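PDB 1YD7: 2-keto acid:ferredoxin oxidoreductase subunit alpha from Pyrococcus furiosus, which probably forms part of a heterotetramer that oxidises 2-oxoglutarate to succinyl-CoA and CO2, passing the electrons to ferredoxin. Local coordinates for residues I34-F40 / Y59-D64. Residues are numbered along the deposited sequence; the frame is centred on the assembly and turned at random.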
loop_
_atom_site.group_PDB
_atom_site.type_symbol
_atom_site.label_atom_id
_atom_site.label_comp_id
_atom_site.label_asym_id
_atom_site.label_seq_id
_atom_site.Cartn_x
_atom_site.Cartn_y
_atom_site.Cartn_z
ATOM N N ILE A 34 5.874 -3.770 1.651
ATOM C CA ILE A 34 6.695 -4.963 1.546
ATOM C C ILE A 34 7.182 -5.501 2.876
ATOM O O ILE A 34 7.172 -6.721 3.104
ATOM C CB ILE A 34 7.861 -4.709 0.583
ATOM C CG1 ILE A 34 7.293 -4.633 -0.839
ATOM C CG2 ILE A 34 8.901 -5.774 0.706
ATOM C CD1 ILE A 34 8.272 -4.363 -1.895
ATOM N N LEU A 35 7.631 -4.622 3.760
ATOM C CA LEU A 35 8.044 -5.067 5.090
ATOM C C LEU A 35 6.848 -5.634 5.858
ATOM O O LEU A 35 7.022 -6.517 6.690
ATOM C CB LEU A 35 8.722 -3.933 5.902
ATOM C CG LEU A 35 10.189 -3.632 5.529
ATOM C CD1 LEU A 35 10.550 -2.201 5.930
ATOM C CD2 LEU A 35 11.161 -4.637 6.172
ATOM N N ALA A 36 5.656 -5.103 5.593
ATOM C CA ALA A 36 4.434 -5.573 6.251
ATOM C C ALA A 36 3.925 -6.926 5.712
ATOM O O ALA A 36 3.043 -7.521 6.316
ATOM C CB ALA A 36 3.335 -4.540 6.128
ATOM N N GLY A 37 4.457 -7.375 4.578
ATOM C CA GLY A 37 4.177 -8.712 4.023
ATOM C C GLY A 37 3.303 -8.685 2.792
ATOM O O GLY A 37 2.847 -9.719 2.351
ATOM N N CYS A 38 3.051 -7.504 2.233
ATOM C CA CYS A 38 2.339 -7.406 0.965
ATOM C C CYS A 38 3.136 -8.116 -0.139
ATOM O O CYS A 38 4.326 -7.831 -0.347
ATOM C CB CYS A 38 2.133 -5.958 0.567
ATOM S SG CYS A 38 1.200 -5.713 -0.934
ATOM N N ARG A 39 2.462 -9.037 -0.824
ATOM C CA ARG A 39 3.033 -9.758 -1.954
ATOM C C ARG A 39 2.161 -9.692 -3.183
ATOM O O ARG A 39 2.479 -10.282 -4.180
ATOM C CB ARG A 39 3.333 -11.197 -1.568
ATOM C CG ARG A 39 4.416 -11.314 -0.511
ATOM C CD ARG A 39 5.748 -10.688 -0.992
ATOM N NE ARG A 39 6.833 -10.810 -0.008
ATOM C CZ ARG A 39 7.089 -9.951 0.985
ATOM N NH1 ARG A 39 6.369 -8.859 1.170
ATOM N NH2 ARG A 39 8.106 -10.179 1.792
ATOM N N PHE A 40 1.101 -8.902 -3.144
ATOM C CA PHE A 40 0.305 -8.725 -4.305
ATOM C C PHE A 40 -0.070 -7.271 -4.461
ATOM O O PHE A 40 -0.642 -6.680 -3.533
ATOM C CB PHE A 40 -0.994 -9.569 -4.204
ATOM C CG PHE A 40 -1.817 -9.484 -5.417
ATOM C CD1 PHE A 40 -1.671 -10.423 -6.434
ATOM C CD2 PHE A 40 -2.694 -8.433 -5.598
ATOM C CE1 PHE A 40 -2.429 -10.323 -7.604
ATOM C CE2 PHE A 40 -3.433 -8.310 -6.781
ATOM C CZ PHE A 40 -3.312 -9.264 -7.771
ATOM N N TYR A 59 10.380 -3.970 -6.926
ATOM C CA TYR A 59 10.644 -4.736 -5.713
ATOM C C TYR A 59 9.927 -6.086 -5.635
ATOM O O TYR A 59 10.482 -7.024 -5.071
ATOM C CB TYR A 59 10.270 -3.927 -4.456
ATOM C CG TYR A 59 11.112 -2.687 -4.187
ATOM C CD1 TYR A 59 12.474 -2.662 -4.497
ATOM C CD2 TYR A 59 10.555 -1.569 -3.559
ATOM C CE1 TYR A 59 13.254 -1.542 -4.244
ATOM C CE2 TYR A 59 11.329 -0.443 -3.269
ATOM C CZ TYR A 59 12.689 -0.445 -3.629
ATOM O OH TYR A 59 13.488 0.618 -3.373
HETATM N N MSE A 60 8.696 -6.163 -6.146
HETATM C CA MSE A 60 7.878 -7.376 -5.986
HETATM C C MSE A 60 8.547 -8.646 -6.519
HETATM O O MSE A 60 8.611 -9.629 -5.794
HETATM C CB MSE A 60 6.484 -7.212 -6.622
HETATM C CG MSE A 60 5.478 -6.487 -5.762
HETATM SE SE MSE A 60 5.182 -7.218 -3.934
HETATM C CE MSE A 60 3.433 -6.483 -3.791
ATOM N N PRO A 61 9.057 -8.625 -7.775
ATOM C CA PRO A 61 9.771 -9.827 -8.249
ATOM C C PRO A 61 10.907 -10.251 -7.345
ATOM O O PRO A 61 11.204 -11.443 -7.267
ATOM C CB PRO A 61 10.297 -9.436 -9.641
ATOM C CG PRO A 61 9.448 -8.260 -10.086
ATOM C CD PRO A 61 8.951 -7.576 -8.812
ATOM N N LEU A 62 11.514 -9.296 -6.635
ATOM C CA LEU A 62 12.673 -9.590 -5.804
ATOM C C LEU A 62 12.284 -10.184 -4.464
ATOM O O LEU A 62 13.137 -10.705 -3.751
ATOM C CB LEU A 62 13.542 -8.322 -5.615
ATOM C CG LEU A 62 14.234 -7.837 -6.891
ATOM C CD1 LEU A 62 14.707 -6.385 -6.809
ATOM C CD2 LEU A 62 15.411 -8.758 -7.231
ATOM N N VAL A 63 11.008 -10.116 -4.097
ATOM C CA VAL A 63 10.551 -10.771 -2.850
ATOM C C VAL A 63 9.508 -11.892 -3.099
ATOM O O VAL A 63 8.828 -12.315 -2.162
ATOM C CB VAL A 63 9.989 -9.726 -1.834
ATOM C CG1 VAL A 63 11.096 -8.754 -1.390
ATOM C CG2 VAL A 63 8.836 -8.940 -2.440
ATOM N N ASP A 64 9.387 -12.345 -4.354
ATOM C CA ASP A 64 8.449 -13.425 -4.743
ATOM C C ASP A 64 6.999 -12.946 -4.647
ATOM O O ASP A 64 6.124 -13.635 -4.147
ATOM C CB ASP A 64 8.681 -14.693 -3.909
ATOM C CG ASP A 64 10.110 -15.228 -4.055
ATOM O OD1 ASP A 64 10.534 -15.494 -5.221
ATOM O OD2 ASP A 64 10.813 -15.354 -3.010
#
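Arg39 lies across Val63 at about a right angle, with Val63 CG2 over one face of the guanidinium, 3.7 Å above its plane and offset toward the rim. Beside this apolar cover, Arg39 NE gives a weak, bent hydrogen bond to Val63 O (3.3 Å). Deeper in, Met60 folds back at its second torsion (chi2 -55°). This brings the selenomethionine methyl CE up against the backbone where Arg39 joins Phe40, 3.4 Å from Phe40 N, and beside Cys38 SG. At the far end Ile34 reaches across Tyr59, its CD1 pressing on Tyr59 CB at 3.3 Å and meeting the ring obliquely. Two helix exits thus pack together in a parallel-sheet alpha/beta domain of the thiamine diphosphate-binding family: helix 25-36 leads through a short link into strand 40-43, and helix 52-59 runs out toward the neighbouring strand 66-69. The first exit is a Schellman motif, with Gly37 at positive phi, and it illustrates how a side chain just past a helix C-terminus can turn back to bond a carbonyl of the last turn. The guanidinium is positioned by backbone carbonyls on both sides of Gly37: Arg39 NH1 donates a nearly straight bond to Ile34 O, on a lone pair (3.0 Å). A second, equally straight, reaches Cys38 O from above the carbonyl plane (2.7 Å). Ile34 O also accepts from Gly37 N. A leucine in place of Arg39 would probably leave Cys38 O without this donor and strip Val63 of its flat cover. Further out, Tyr59 OH is hydrogen-bonded to Glu27, Phe15 meets the Tyr59 ring edge-to-face, and Pro14 lies against Val63.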